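Local coordinates for methyltransferase (Streptococcus mutans, PDB 2B78), which probably transfers methyl groups from S-adenosyl-L-methionine, perhaps to RNA, although its substrate has not been established, at residues F74-R85 / R98-F107. Sequence-based numbering, arbitrary orientation.
Sequences FIKLFQWSKDKR and RLFNQDGDSF
Phe78 presents its edge to one face of the Phe100 ring in a T-shaped stack, the planes at 77° and CE1 of Phe78 3.7 Å from CD1 of Phe100. Against the opposite face of Phe100 lies CB of Asp105, so the ring is held between the helix and its own loop. One turn back, Phe74 makes a second edge-to-face pair, its CE1 3.5 Å from CZ of Phe107; Leu77 extends this apolar row by laying CD1 against CB of Phe107. Ile135 and Ala138 of helix 132-142 touch Phe74, and Phe139 pairs edge-to-face with Phe78.

Toward the polar edge, two waters bridge the segments, one from Leu77 O to Asp105 O, the other from Ser81 OG to Leu99 O. Beyond them Arg85, extended from CG to NE, grips Asp105 end-on: NH1 meets OD1 at 3.0 Å from above the carboxylate plane, and NH2 meets OD2 at 3.0 Å on its syn side. NE of Arg85 donates to Arg98 O (2.8 Å), while NH1 also bonds Ser81 O and NH2 reaches Asp365 O. Asn101 N takes the anti lone pair of OD2 and so helps orient the carboxylate for Arg85, which ties the chain just after the helix to the turn after edge strand 96-101; guanidinium and N-H together would favour ionised Asp105.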
# COMPACT_ATOMS: atom_id res chain seq x y z
N PHE A 74 -7.22 -7.42 22.17
CA PHE A 74 -6.17 -7.09 21.21
C PHE A 74 -4.98 -8.03 21.31
O PHE A 74 -4.33 -8.33 20.30
CB PHE A 74 -5.75 -5.62 21.37
CG PHE A 74 -6.78 -4.64 20.89
CD1 PHE A 74 -7.09 -4.55 19.54
CD2 PHE A 74 -7.48 -3.85 21.79
CE1 PHE A 74 -8.09 -3.68 19.09
CE2 PHE A 74 -8.48 -2.99 21.36
CZ PHE A 74 -8.79 -2.90 20.01
N ILE A 75 -4.69 -8.53 22.51
CA ILE A 75 -3.58 -9.48 22.66
C ILE A 75 -3.90 -10.71 21.80
O ILE A 75 -3.02 -11.22 21.09
CB ILE A 75 -3.41 -9.90 24.16
CG1 ILE A 75 -2.79 -8.74 24.94
CG2 ILE A 75 -2.54 -11.14 24.27
CD1 ILE A 75 -2.79 -8.93 26.44
N LYS A 76 -5.15 -11.16 21.85
CA LYS A 76 -5.59 -12.31 21.07
C LYS A 76 -5.43 -12.02 19.57
O LYS A 76 -4.93 -12.85 18.82
CB LYS A 76 -7.06 -12.62 21.35
CG LYS A 76 -7.39 -12.95 22.81
CD LYS A 76 -6.82 -14.30 23.22
CE LYS A 76 -7.32 -14.70 24.61
NZ LYS A 76 -6.74 -16.00 25.04
N LEU A 77 -5.88 -10.84 19.15
CA LEU A 77 -5.78 -10.47 17.74
C LEU A 77 -4.34 -10.46 17.25
O LEU A 77 -4.04 -10.96 16.16
CB LEU A 77 -6.41 -9.10 17.49
CG LEU A 77 -7.93 -9.04 17.41
CD1 LEU A 77 -8.37 -7.62 17.14
CD2 LEU A 77 -8.43 -9.98 16.29
N PHE A 78 -3.44 -9.88 18.04
CA PHE A 78 -2.04 -9.82 17.63
C PHE A 78 -1.34 -11.17 17.69
O PHE A 78 -0.42 -11.43 16.92
CB PHE A 78 -1.28 -8.77 18.45
CG PHE A 78 -1.76 -7.35 18.21
CD1 PHE A 78 -2.03 -6.90 16.92
CD2 PHE A 78 -1.93 -6.47 19.28
CE1 PHE A 78 -2.48 -5.60 16.70
CE2 PHE A 78 -2.38 -5.17 19.07
CZ PHE A 78 -2.65 -4.73 17.78
N GLN A 79 -1.77 -12.04 18.61
CA GLN A 79 -1.16 -13.37 18.70
C GLN A 79 -1.46 -14.13 17.42
O GLN A 79 -0.62 -14.87 16.91
CB GLN A 79 -1.72 -14.15 19.90
CG GLN A 79 -1.15 -13.75 21.26
CD GLN A 79 -1.87 -14.46 22.42
OE1 GLN A 79 -1.33 -14.57 23.53
NE2 GLN A 79 -3.09 -14.92 22.18
N TRP A 80 -2.67 -13.95 16.89
CA TRP A 80 -3.06 -14.63 15.66
C TRP A 80 -2.32 -14.06 14.45
O TRP A 80 -1.85 -14.81 13.59
CB TRP A 80 -4.58 -14.50 15.42
CG TRP A 80 -5.45 -15.40 16.24
CD1 TRP A 80 -6.22 -15.05 17.31
CD2 TRP A 80 -5.68 -16.81 16.03
NE1 TRP A 80 -6.91 -16.15 17.79
CE2 TRP A 80 -6.59 -17.24 17.02
CE3 TRP A 80 -5.19 -17.74 15.11
CZ2 TRP A 80 -7.04 -18.56 17.11
CZ3 TRP A 80 -5.63 -19.07 15.20
CH2 TRP A 80 -6.55 -19.46 16.19
N SER A 81 -2.23 -12.74 14.37
CA SER A 81 -1.54 -12.11 13.25
C SER A 81 -0.07 -12.49 13.25
O SER A 81 0.54 -12.67 12.19
CB SER A 81 -1.72 -10.59 13.30
OG SER A 81 -1.16 -10.04 14.48
N LYS A 82 0.51 -12.62 14.44
CA LYS A 82 1.91 -12.99 14.58
C LYS A 82 2.15 -14.43 14.12
O LYS A 82 3.11 -14.71 13.41
CB LYS A 82 2.35 -12.83 16.04
CG LYS A 82 3.79 -13.27 16.32
CD LYS A 82 4.21 -12.88 17.73
CE LYS A 82 5.69 -13.13 17.98
NZ LYS A 82 6.11 -12.66 19.34
N ASP A 83 1.28 -15.33 14.54
CA ASP A 83 1.41 -16.74 14.17
C ASP A 83 1.33 -16.99 12.68
O ASP A 83 1.92 -17.95 12.18
CB ASP A 83 0.36 -17.59 14.89
CG ASP A 83 0.82 -18.02 16.27
OD1 ASP A 83 1.80 -18.79 16.35
OD2 ASP A 83 0.20 -17.58 17.27
N LYS A 84 0.60 -16.15 11.96
CA LYS A 84 0.47 -16.35 10.51
C LYS A 84 1.70 -15.85 9.77
O LYS A 84 1.87 -16.13 8.58
CB LYS A 84 -0.75 -15.60 9.97
CG LYS A 84 -2.03 -15.80 10.76
CD LYS A 84 -3.19 -15.07 10.09
CE LYS A 84 -4.42 -15.03 10.98
NZ LYS A 84 -4.80 -16.38 11.48
N ARG A 85 2.57 -15.12 10.47
CA ARG A 85 3.75 -14.54 9.84
C ARG A 85 5.12 -15.08 10.26
O ARG A 85 6.15 -14.45 9.97
CB ARG A 85 3.72 -13.02 10.04
CG ARG A 85 2.49 -12.34 9.43
CD ARG A 85 2.47 -10.85 9.76
NE ARG A 85 1.53 -10.08 8.94
CZ ARG A 85 0.21 -10.13 9.05
NH1 ARG A 85 -0.37 -10.90 9.97
NH2 ARG A 85 -0.55 -9.38 8.25
N ARG A 98 4.74 -5.99 6.58
CA ARG A 98 3.57 -5.64 7.38
C ARG A 98 3.17 -6.69 8.42
O ARG A 98 3.03 -7.87 8.09
CB ARG A 98 2.39 -5.32 6.47
CG ARG A 98 1.08 -5.05 7.23
CD ARG A 98 0.18 -4.09 6.46
NE ARG A 98 0.77 -2.76 6.39
CZ ARG A 98 0.15 -1.69 5.89
NH1 ARG A 98 -1.08 -1.80 5.40
NH2 ARG A 98 0.78 -0.52 5.87
N LEU A 99 2.96 -6.25 9.66
CA LEU A 99 2.58 -7.14 10.76
C LEU A 99 1.06 -7.26 10.95
O LEU A 99 0.57 -8.30 11.40
CB LEU A 99 3.20 -6.64 12.07
CG LEU A 99 4.73 -6.57 12.17
CD1 LEU A 99 5.13 -6.04 13.55
CD2 LEU A 99 5.34 -7.95 11.94
N PHE A 100 0.32 -6.21 10.60
CA PHE A 100 -1.13 -6.21 10.77
C PHE A 100 -1.75 -5.35 9.69
O PHE A 100 -1.31 -4.22 9.46
CB PHE A 100 -1.47 -5.63 12.15
CG PHE A 100 -2.83 -6.03 12.67
CD1 PHE A 100 -2.99 -7.21 13.39
CD2 PHE A 100 -3.95 -5.24 12.42
CE1 PHE A 100 -4.25 -7.59 13.86
CE2 PHE A 100 -5.20 -5.61 12.88
CZ PHE A 100 -5.35 -6.79 13.60
N ASN A 101 -2.76 -5.86 9.00
CA ASN A 101 -3.38 -5.11 7.92
C ASN A 101 -4.90 -5.02 7.98
O ASN A 101 -5.60 -5.74 7.28
CB ASN A 101 -2.96 -5.69 6.57
CG ASN A 101 -3.34 -4.80 5.40
OD1 ASN A 101 -3.12 -3.58 5.43
ND2 ASN A 101 -3.88 -5.41 4.35
N GLN A 102 -5.39 -4.13 8.83
CA GLN A 102 -6.82 -3.90 8.99
C GLN A 102 -7.72 -5.15 9.02
O GLN A 102 -7.52 -6.03 9.85
CB GLN A 102 -7.27 -2.93 7.90
CG GLN A 102 -6.49 -1.63 7.91
CD GLN A 102 -7.26 -0.47 7.30
OE1 GLN A 102 -8.33 -0.12 7.78
NE2 GLN A 102 -6.72 0.11 6.24
N ASP A 103 -8.71 -5.22 8.12
CA ASP A 103 -9.61 -6.37 8.14
C ASP A 103 -8.96 -7.68 7.71
O ASP A 103 -9.52 -8.76 7.93
CB ASP A 103 -10.89 -6.08 7.32
CG ASP A 103 -10.61 -5.65 5.89
OD1 ASP A 103 -9.51 -5.13 5.60
OD2 ASP A 103 -11.53 -5.82 5.05
N GLY A 104 -7.78 -7.59 7.10
CA GLY A 104 -7.08 -8.80 6.69
C GLY A 104 -6.68 -9.56 7.94
O GLY A 104 -6.46 -10.77 7.91
N ASP A 105 -6.59 -8.85 9.06
CA ASP A 105 -6.23 -9.48 10.33
C ASP A 105 -7.33 -9.30 11.36
O ASP A 105 -7.09 -9.31 12.58
CB ASP A 105 -4.91 -8.94 10.84
CG ASP A 105 -3.75 -9.39 9.99
OD1 ASP A 105 -3.40 -10.60 10.04
OD2 ASP A 105 -3.20 -8.54 9.25
N SER A 106 -8.55 -9.12 10.85
CA SER A 106 -9.76 -8.98 11.65
C SER A 106 -9.98 -7.75 12.51
O SER A 106 -10.70 -7.81 13.50
CB SER A 106 -9.99 -10.24 12.49
OG SER A 106 -10.36 -11.33 11.64
N PHE A 107 -9.35 -6.64 12.16
CA PHE A 107 -9.61 -5.42 12.90
C PHE A 107 -9.30 -4.24 12.01
O PHE A 107 -8.18 -3.75 11.98
CB PHE A 107 -8.78 -5.32 14.19
CG PHE A 107 -9.34 -4.33 15.17
CD1 PHE A 107 -10.47 -4.64 15.92
CD2 PHE A 107 -8.80 -3.05 15.28
CE1 PHE A 107 -11.06 -3.70 16.76
CE2 PHE A 107 -9.37 -2.10 16.12
CZ PHE A 107 -10.50 -2.42 16.86
O HOH W 1 -6.09 -11.16 14.38
O HOH W 2 1.38 -9.33 13.80